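Local coordinates for particle-associated glycoside hydrolase (PDB 6C72), which probably depolymerises the capsular polysaccharide of Acinetobacter baumannii as a phage tailspike, clearing the host capsule during virus entry, at residues A53-T62 / T78-H86; V89-L97 / Q109-V117. All coordinates share one frame; numbering follows the deposited sequence.

In the fold
Both contacts lie toward the N-terminal end of the elongated chain, their centres about 17 Å apart. Contact 1 pairs two antiparallel strands of a small mixed sheet and is partly buried: one face is aromatic and covered, the other partly exposed. Contact 2 is buried and packs a short helix on the strand and turn at the start of the parallel beta-helix. Their chemistry differs accordingly. Backbone hydrogen bonds hold contact 1, with two tryptophans packed together on the covered face. Contact 2 is held by apolar packing of leucine, isoleucine and alanine side chains round a cysteine sulfur. Strand 80-83 runs on to strand 89-91, and the two contacts touch where Leu83 CD2 lies 4.0 Å from Leu90 CD1.

Contact 1: residues A53-T62 / T78-H86; sequences ATYLWDANNT and TGAWLLQVH
Trp57 and Trp81 meet on the buried face of an antiparallel strand pair, 54-58 with 80-83. Trp57 can be followed outward. Trp57 CB sits over the face of the Trp81 six-membered ring, 3.9 Å from the centroid. CG is anti to the backbone N (chi1 175°), which sends the indole along the partner strand toward Gly79. Trp57 CE3 comes 3.4 Å from Trp81 CE2, over the Trp81 ring. CZ3 is near Trp81 NE1, and Trp57 CH2 ends 3.7 Å from Gly79 CA. The Trp57 six-membered ring and the Trp81 five-membered ring are inclined at 52°, an oblique packing. On the same face Tyr55 CB touches Trp81 CB at 3.6 Å, and the Tyr55 ring reaches Leu83 CD1.

Leu56 and Leu82 exchange two backbone hydrogen bonds, as do Asp58 and Ala80. Gln84 N adds a hydrogen bond to Thr54 O. Beyond the strand, Gly79 N is hydrogen-bonded to Asn61 O at 3.0 Å and Thr78 OG1 to Ala59 O, in the carbonyl plane. At the positive phi of Gly79 (121°) a CB would press on the preceding carbonyl O and also run into Trp57 CH2, which accounts for glycine here. Near the other end, one water bridges Thr54 N and Gln84 O.

Trp81 NE1 is hydrogen-bonded to Val30 O. Helix 24-27 covers Tyr55 and Trp81 through Leu27, while strands 38-41 and 70-72 flank the pair in the mixed sheet.

Contact 2: residues V89-L97 / Q109-V117; sequences VLHATQAGL and QTTILQKCV. With ZN (zinc ion), chain E; ZN (zinc ion), chain F.
This is a buried apolar contact between the strand and 3-10 turn of 89-97 and the first turns of helix 110-122, near the start of the parallel beta-helix. Cys116 is central. Cys116 SG rests 3.4 Å from Ala95 CB and 3.7 Å from Ala92 CA. SG is anti to the carbonyl carbon (chi1 -63°), which directs it at the turn. Leu90 CD2 meets Cys116 CB at 3.7 Å. One helical turn earlier, Ile112 CG2 packs on two residues, touching Ala95 CB at 3.8 Å and, in Leu97, both CB at 3.9 Å and the backbone N. The other branch of Ile112 puts CD1 near Gly96 O.

Strand 89-91 leads through helix 110-122 to strand 126-129, which pairs parallel with it. Leu90 and Ala92 form backbone hydrogen bonds to strand 126-129, and Cys116 also touches Val128 there. This placement is consistent with the helix covering the N-terminal end of the beta-helix, as cap helices do in related folds.

Gln109 stands at the N-cap position of the helix. Its side chain crosses that of Leu97 at about a right angle, with Gln109 NE2 3.8 Å from Leu97 CG. Gln109 OE1 is hydrogen-bonded to Arg98 N, which holds the oxygen side of the amide beside Leu97.

The His91 side chain leaves the backbone on the side away from the helix, and its ring binds two zinc ions. His91 NE2 binds one zinc ion at 2.0 Å, with two waters, and His91 ND1 binds the other at a longer 2.4 Å, with one water. His91 N is hydrogen-bonded to Gln94 OE1, tying the strand to the 3-10 turn.

Contact 1: residues A53-T62 / T78-H86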
# COMPACT_ATOMS: atom_id res chain seq x y z
N ALA A 53 41.72 -6.23 -21.77
CA ALA A 53 40.97 -7.44 -21.46
C ALA A 53 41.92 -8.62 -21.34
O ALA A 53 43.14 -8.50 -21.53
CB ALA A 53 39.88 -7.68 -22.51
N THR A 54 41.35 -9.77 -21.00
CA THR A 54 42.06 -11.03 -20.84
C THR A 54 41.54 -12.04 -21.85
O THR A 54 40.33 -12.17 -22.05
CB THR A 54 41.91 -11.57 -19.42
OG1 THR A 54 42.50 -10.64 -18.51
CG2 THR A 54 42.60 -12.91 -19.27
N TYR A 55 42.47 -12.77 -22.47
CA TYR A 55 42.14 -13.69 -23.55
C TYR A 55 42.76 -15.06 -23.29
O TYR A 55 43.76 -15.18 -22.56
CB TYR A 55 42.62 -13.15 -24.89
CG TYR A 55 42.04 -11.80 -25.25
CD1 TYR A 55 42.59 -10.62 -24.73
CD2 TYR A 55 40.95 -11.69 -26.11
CE1 TYR A 55 42.06 -9.38 -25.05
CE2 TYR A 55 40.42 -10.46 -26.45
CZ TYR A 55 40.98 -9.31 -25.91
OH TYR A 55 40.46 -8.09 -26.24
N LEU A 56 42.15 -16.08 -23.88
CA LEU A 56 42.67 -17.44 -23.85
C LEU A 56 42.93 -17.92 -25.27
O LEU A 56 42.10 -17.74 -26.17
CB LEU A 56 41.69 -18.40 -23.15
CG LEU A 56 41.46 -18.21 -21.65
CD1 LEU A 56 40.57 -19.32 -21.09
CD2 LEU A 56 42.78 -18.14 -20.90
N TRP A 57 44.09 -18.54 -25.47
CA TRP A 57 44.51 -18.93 -26.81
C TRP A 57 43.82 -20.22 -27.24
O TRP A 57 43.80 -21.20 -26.50
CB TRP A 57 46.03 -19.11 -26.84
CG TRP A 57 46.58 -19.63 -28.12
CD1 TRP A 57 47.17 -20.84 -28.32
CD2 TRP A 57 46.59 -18.96 -29.39
NE1 TRP A 57 47.55 -20.97 -29.64
CE2 TRP A 57 47.20 -19.83 -30.31
CE3 TRP A 57 46.15 -17.71 -29.83
CZ2 TRP A 57 47.38 -19.49 -31.66
CZ3 TRP A 57 46.32 -17.38 -31.16
CH2 TRP A 57 46.94 -18.26 -32.06
N ASP A 58 43.22 -20.20 -28.42
CA ASP A 58 42.65 -21.40 -29.05
C ASP A 58 43.37 -21.57 -30.38
O ASP A 58 43.15 -20.79 -31.31
CB ASP A 58 41.14 -21.28 -29.23
CG ASP A 58 40.48 -22.62 -29.61
OD1 ASP A 58 41.18 -23.65 -29.66
OD2 ASP A 58 39.25 -22.63 -29.85
N ALA A 59 44.23 -22.59 -30.46
CA ALA A 59 45.05 -22.78 -31.65
C ALA A 59 44.23 -23.19 -32.87
O ALA A 59 44.59 -22.84 -34.00
CB ALA A 59 46.14 -23.82 -31.37
N ASN A 60 43.12 -23.88 -32.67
CA ASN A 60 42.34 -24.41 -33.78
C ASN A 60 41.25 -23.47 -34.25
O ASN A 60 40.61 -23.76 -35.27
CB ASN A 60 41.72 -25.75 -33.39
CG ASN A 60 42.71 -26.67 -32.74
OD1 ASN A 60 43.82 -26.89 -33.24
ND2 ASN A 60 42.32 -27.23 -31.59
N ASN A 61 41.02 -22.35 -33.56
CA ASN A 61 39.84 -21.54 -33.83
C ASN A 61 39.86 -20.96 -35.24
O ASN A 61 40.83 -20.33 -35.65
CB ASN A 61 39.74 -20.40 -32.82
CG ASN A 61 38.41 -19.69 -32.86
OD1 ASN A 61 38.16 -18.88 -33.75
ND2 ASN A 61 37.57 -19.96 -31.88
N THR A 62 38.75 -21.15 -35.96
CA THR A 62 38.55 -20.61 -37.30
C THR A 62 37.29 -19.75 -37.38
O THR A 62 36.81 -19.46 -38.47
CB THR A 62 38.48 -21.72 -38.34
OG1 THR A 62 37.36 -22.57 -38.06
CG2 THR A 62 39.75 -22.53 -38.32
N THR A 78 45.12 -20.41 -38.74
CA THR A 78 44.15 -20.65 -37.69
C THR A 78 44.68 -20.14 -36.36
O THR A 78 45.89 -19.95 -36.18
CB THR A 78 43.78 -22.14 -37.51
OG1 THR A 78 44.91 -22.86 -37.01
CG2 THR A 78 43.31 -22.75 -38.82
N GLY A 79 43.77 -19.97 -35.40
CA GLY A 79 44.16 -19.50 -34.09
C GLY A 79 43.45 -18.22 -33.69
O GLY A 79 43.28 -17.32 -34.52
N ALA A 80 43.01 -18.14 -32.44
CA ALA A 80 42.36 -16.94 -31.97
C ALA A 80 42.57 -16.79 -30.47
O ALA A 80 42.73 -17.77 -29.74
CB ALA A 80 40.85 -16.93 -32.27
N TRP A 81 42.60 -15.54 -30.03
CA TRP A 81 42.53 -15.23 -28.62
C TRP A 81 41.08 -15.00 -28.25
O TRP A 81 40.40 -14.17 -28.87
CB TRP A 81 43.37 -13.99 -28.28
CG TRP A 81 44.82 -14.18 -28.55
CD1 TRP A 81 45.50 -13.83 -29.67
CD2 TRP A 81 45.78 -14.79 -27.67
NE1 TRP A 81 46.83 -14.17 -29.55
CE2 TRP A 81 47.02 -14.77 -28.33
CE3 TRP A 81 45.70 -15.36 -26.39
CZ2 TRP A 81 48.19 -15.28 -27.75
CZ3 TRP A 81 46.86 -15.87 -25.82
CH2 TRP A 81 48.08 -15.83 -26.50
N LEU A 82 40.61 -15.74 -27.26
CA LEU A 82 39.20 -15.74 -26.88
C LEU A 82 39.01 -14.89 -25.63
O LEU A 82 39.66 -15.11 -24.60
CB LEU A 82 38.70 -17.16 -26.64
CG LEU A 82 38.85 -18.09 -27.84
CD1 LEU A 82 38.15 -19.41 -27.57
CD2 LEU A 82 38.34 -17.43 -29.13
N LEU A 83 38.10 -13.93 -25.73
CA LEU A 83 37.81 -13.01 -24.64
C LEU A 83 37.29 -13.75 -23.42
O LEU A 83 36.45 -14.65 -23.53
CB LEU A 83 36.77 -12.00 -25.11
CG LEU A 83 36.38 -10.92 -24.11
CD1 LEU A 83 37.59 -10.00 -23.92
CD2 LEU A 83 35.13 -10.17 -24.54
N GLN A 84 37.77 -13.36 -22.23
CA GLN A 84 37.28 -13.88 -20.96
C GLN A 84 36.58 -12.76 -20.22
O GLN A 84 37.22 -11.81 -19.77
CB GLN A 84 38.40 -14.45 -20.10
CG GLN A 84 39.19 -15.58 -20.74
CD GLN A 84 38.33 -16.78 -21.13
OE1 GLN A 84 38.37 -17.23 -22.28
NE2 GLN A 84 37.56 -17.32 -20.18
N VAL A 85 35.26 -12.87 -20.10
CA VAL A 85 34.48 -11.91 -19.34
C VAL A 85 34.45 -12.35 -17.89
O VAL A 85 34.07 -13.49 -17.58
CB VAL A 85 33.05 -11.80 -19.90
CG1 VAL A 85 32.21 -10.89 -19.01
CG2 VAL A 85 33.06 -11.31 -21.33
N HIS A 86 34.80 -11.44 -16.99
CA HIS A 86 34.78 -11.76 -15.57
C HIS A 86 33.67 -10.99 -14.88
O HIS A 86 33.29 -9.89 -15.31
CB HIS A 86 36.14 -11.45 -14.92
CG HIS A 86 37.28 -12.25 -15.48
ND1 HIS A 86 38.17 -11.72 -16.40
CD2 HIS A 86 37.68 -13.52 -15.26
CE1 HIS A 86 39.07 -12.64 -16.72
NE2 HIS A 86 38.79 -13.74 -16.04
O HOH W 1 38.41 -9.51 -20.15

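Contact 2: residues V89-L97 / Q109-V117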
# COMPACT_ATOMS: atom_id res chain seq x y z
N VAL A 89 30.42 -8.82 -16.30
CA VAL A 89 30.45 -7.43 -16.75
C VAL A 89 31.35 -7.36 -17.97
O VAL A 89 32.53 -7.72 -17.90
CB VAL A 89 30.95 -6.46 -15.66
CG1 VAL A 89 30.97 -5.03 -16.19
CG2 VAL A 89 30.09 -6.53 -14.41
N LEU A 90 30.80 -6.92 -19.09
CA LEU A 90 31.56 -6.66 -20.30
C LEU A 90 31.65 -5.15 -20.52
O LEU A 90 30.61 -4.48 -20.64
CB LEU A 90 30.92 -7.34 -21.50
CG LEU A 90 31.44 -6.92 -22.87
CD1 LEU A 90 32.92 -7.26 -23.04
CD2 LEU A 90 30.62 -7.63 -23.91
N HIS A 91 32.87 -4.62 -20.56
CA HIS A 91 33.06 -3.21 -20.92
C HIS A 91 32.98 -3.09 -22.43
O HIS A 91 33.71 -3.78 -23.15
CB HIS A 91 34.39 -2.69 -20.38
CG HIS A 91 34.44 -2.60 -18.89
ND1 HIS A 91 34.46 -1.39 -18.22
CD2 HIS A 91 34.47 -3.56 -17.94
CE1 HIS A 91 34.49 -1.62 -16.92
NE2 HIS A 91 34.49 -2.92 -16.72
N ALA A 92 32.07 -2.24 -22.93
CA ALA A 92 31.93 -2.08 -24.37
C ALA A 92 33.24 -1.64 -25.02
O ALA A 92 33.48 -1.95 -26.20
CB ALA A 92 30.81 -1.10 -24.68
N THR A 93 34.09 -0.93 -24.28
CA THR A 93 35.40 -0.60 -24.83
C THR A 93 36.19 -1.85 -25.20
O THR A 93 37.06 -1.79 -26.08
CB THR A 93 36.20 0.24 -23.83
OG1 THR A 93 36.23 -0.43 -22.57
CG2 THR A 93 35.60 1.64 -23.68
N GLN A 94 35.91 -2.98 -24.56
CA GLN A 94 36.61 -4.21 -24.90
C GLN A 94 36.12 -4.84 -26.20
O GLN A 94 36.63 -5.89 -26.60
CB GLN A 94 36.49 -5.22 -23.74
CG GLN A 94 37.14 -4.70 -22.45
CD GLN A 94 36.83 -5.57 -21.23
OE1 GLN A 94 35.70 -6.00 -21.03
NE2 GLN A 94 37.84 -5.81 -20.41
N ALA A 95 35.13 -4.22 -26.86
CA ALA A 95 34.76 -4.56 -28.23
C ALA A 95 35.16 -3.48 -29.22
O ALA A 95 34.77 -3.55 -30.39
CB ALA A 95 33.25 -4.81 -28.34
N GLY A 96 35.92 -2.49 -28.78
CA GLY A 96 36.39 -1.44 -29.65
C GLY A 96 35.63 -0.14 -29.56
O GLY A 96 35.96 0.79 -30.29
N LEU A 97 34.62 -0.04 -28.70
CA LEU A 97 33.87 1.20 -28.59
C LEU A 97 34.80 2.34 -28.16
O LEU A 97 35.61 2.19 -27.25
CB LEU A 97 32.72 1.03 -27.60
CG LEU A 97 31.72 2.18 -27.56
CD1 LEU A 97 30.33 1.65 -27.88
CD2 LEU A 97 31.74 2.84 -26.21
N GLN A 109 28.42 3.82 -33.61
CA GLN A 109 29.00 2.65 -32.96
C GLN A 109 27.93 1.61 -32.67
O GLN A 109 28.06 0.80 -31.75
CB GLN A 109 29.75 3.04 -31.68
CG GLN A 109 30.64 4.29 -31.84
CD GLN A 109 31.79 4.37 -30.82
OE1 GLN A 109 32.79 3.64 -30.92
NE2 GLN A 109 31.62 5.22 -29.82
N THR A 110 26.84 1.64 -33.46
CA THR A 110 25.71 0.75 -33.23
C THR A 110 26.13 -0.71 -33.28
O THR A 110 25.79 -1.50 -32.39
CB THR A 110 24.61 1.05 -34.25
OG1 THR A 110 24.08 2.36 -34.01
CG2 THR A 110 23.48 0.02 -34.19
N THR A 111 26.89 -1.08 -34.30
CA THR A 111 27.26 -2.48 -34.46
C THR A 111 28.07 -2.99 -33.27
O THR A 111 27.85 -4.11 -32.79
CB THR A 111 28.04 -2.65 -35.77
OG1 THR A 111 27.20 -2.29 -36.87
CG2 THR A 111 28.51 -4.09 -35.95
N ILE A 112 28.98 -2.15 -32.75
CA ILE A 112 29.83 -2.58 -31.65
C ILE A 112 29.01 -2.82 -30.39
O ILE A 112 29.16 -3.86 -29.73
CB ILE A 112 30.96 -1.56 -31.40
CG1 ILE A 112 31.97 -1.59 -32.55
CG2 ILE A 112 31.62 -1.80 -30.04
CD1 ILE A 112 32.92 -0.44 -32.51
N LEU A 113 28.13 -1.86 -30.04
CA LEU A 113 27.35 -2.00 -28.82
C LEU A 113 26.41 -3.19 -28.90
O LEU A 113 26.25 -3.94 -27.93
CB LEU A 113 26.56 -0.72 -28.53
CG LEU A 113 25.68 -0.73 -27.27
CD1 LEU A 113 26.48 -1.11 -26.04
CD2 LEU A 113 24.98 0.62 -27.05
N GLN A 114 25.79 -3.40 -30.07
CA GLN A 114 24.90 -4.53 -30.25
C GLN A 114 25.65 -5.84 -30.08
O GLN A 114 25.09 -6.82 -29.58
CB GLN A 114 24.23 -4.47 -31.62
CG GLN A 114 23.05 -5.43 -31.74
CD GLN A 114 21.95 -5.12 -30.74
OE1 GLN A 114 21.36 -4.04 -30.78
NE2 GLN A 114 21.70 -6.05 -29.83
N LYS A 115 26.90 -5.88 -30.53
CA LYS A 115 27.72 -7.08 -30.33
C LYS A 115 27.90 -7.37 -28.84
O LYS A 115 27.88 -8.53 -28.42
CB LYS A 115 29.08 -6.89 -30.99
CG LYS A 115 29.19 -7.40 -32.37
CD LYS A 115 30.67 -7.57 -32.70
CE LYS A 115 31.04 -6.95 -34.03
NZ LYS A 115 30.58 -7.85 -35.13
N CYS A 116 28.10 -6.33 -28.04
CA CYS A 116 28.29 -6.52 -26.61
C CYS A 116 27.03 -7.07 -25.95
O CYS A 116 27.08 -8.03 -25.18
CB CYS A 116 28.73 -5.20 -25.96
SG CYS A 116 30.34 -4.58 -26.56
N VAL A 117 25.88 -6.47 -26.26
CA VAL A 117 24.63 -6.94 -25.65
C VAL A 117 24.35 -8.37 -26.08
O VAL A 117 23.98 -9.22 -25.26
CB VAL A 117 23.47 -5.99 -26.01
CG1 VAL A 117 22.16 -6.52 -25.47
CG2 VAL A 117 23.75 -4.59 -25.52
ZN ZN E . 34.76 0.66 -19.40
ZN ZN F . 34.39 -3.28 -14.72
O HOH W 2 33.15 0.33 -21.40
O HOH W 3 36.15 -3.00 -14.10
O HOH W 4 32.37 -2.17 -13.82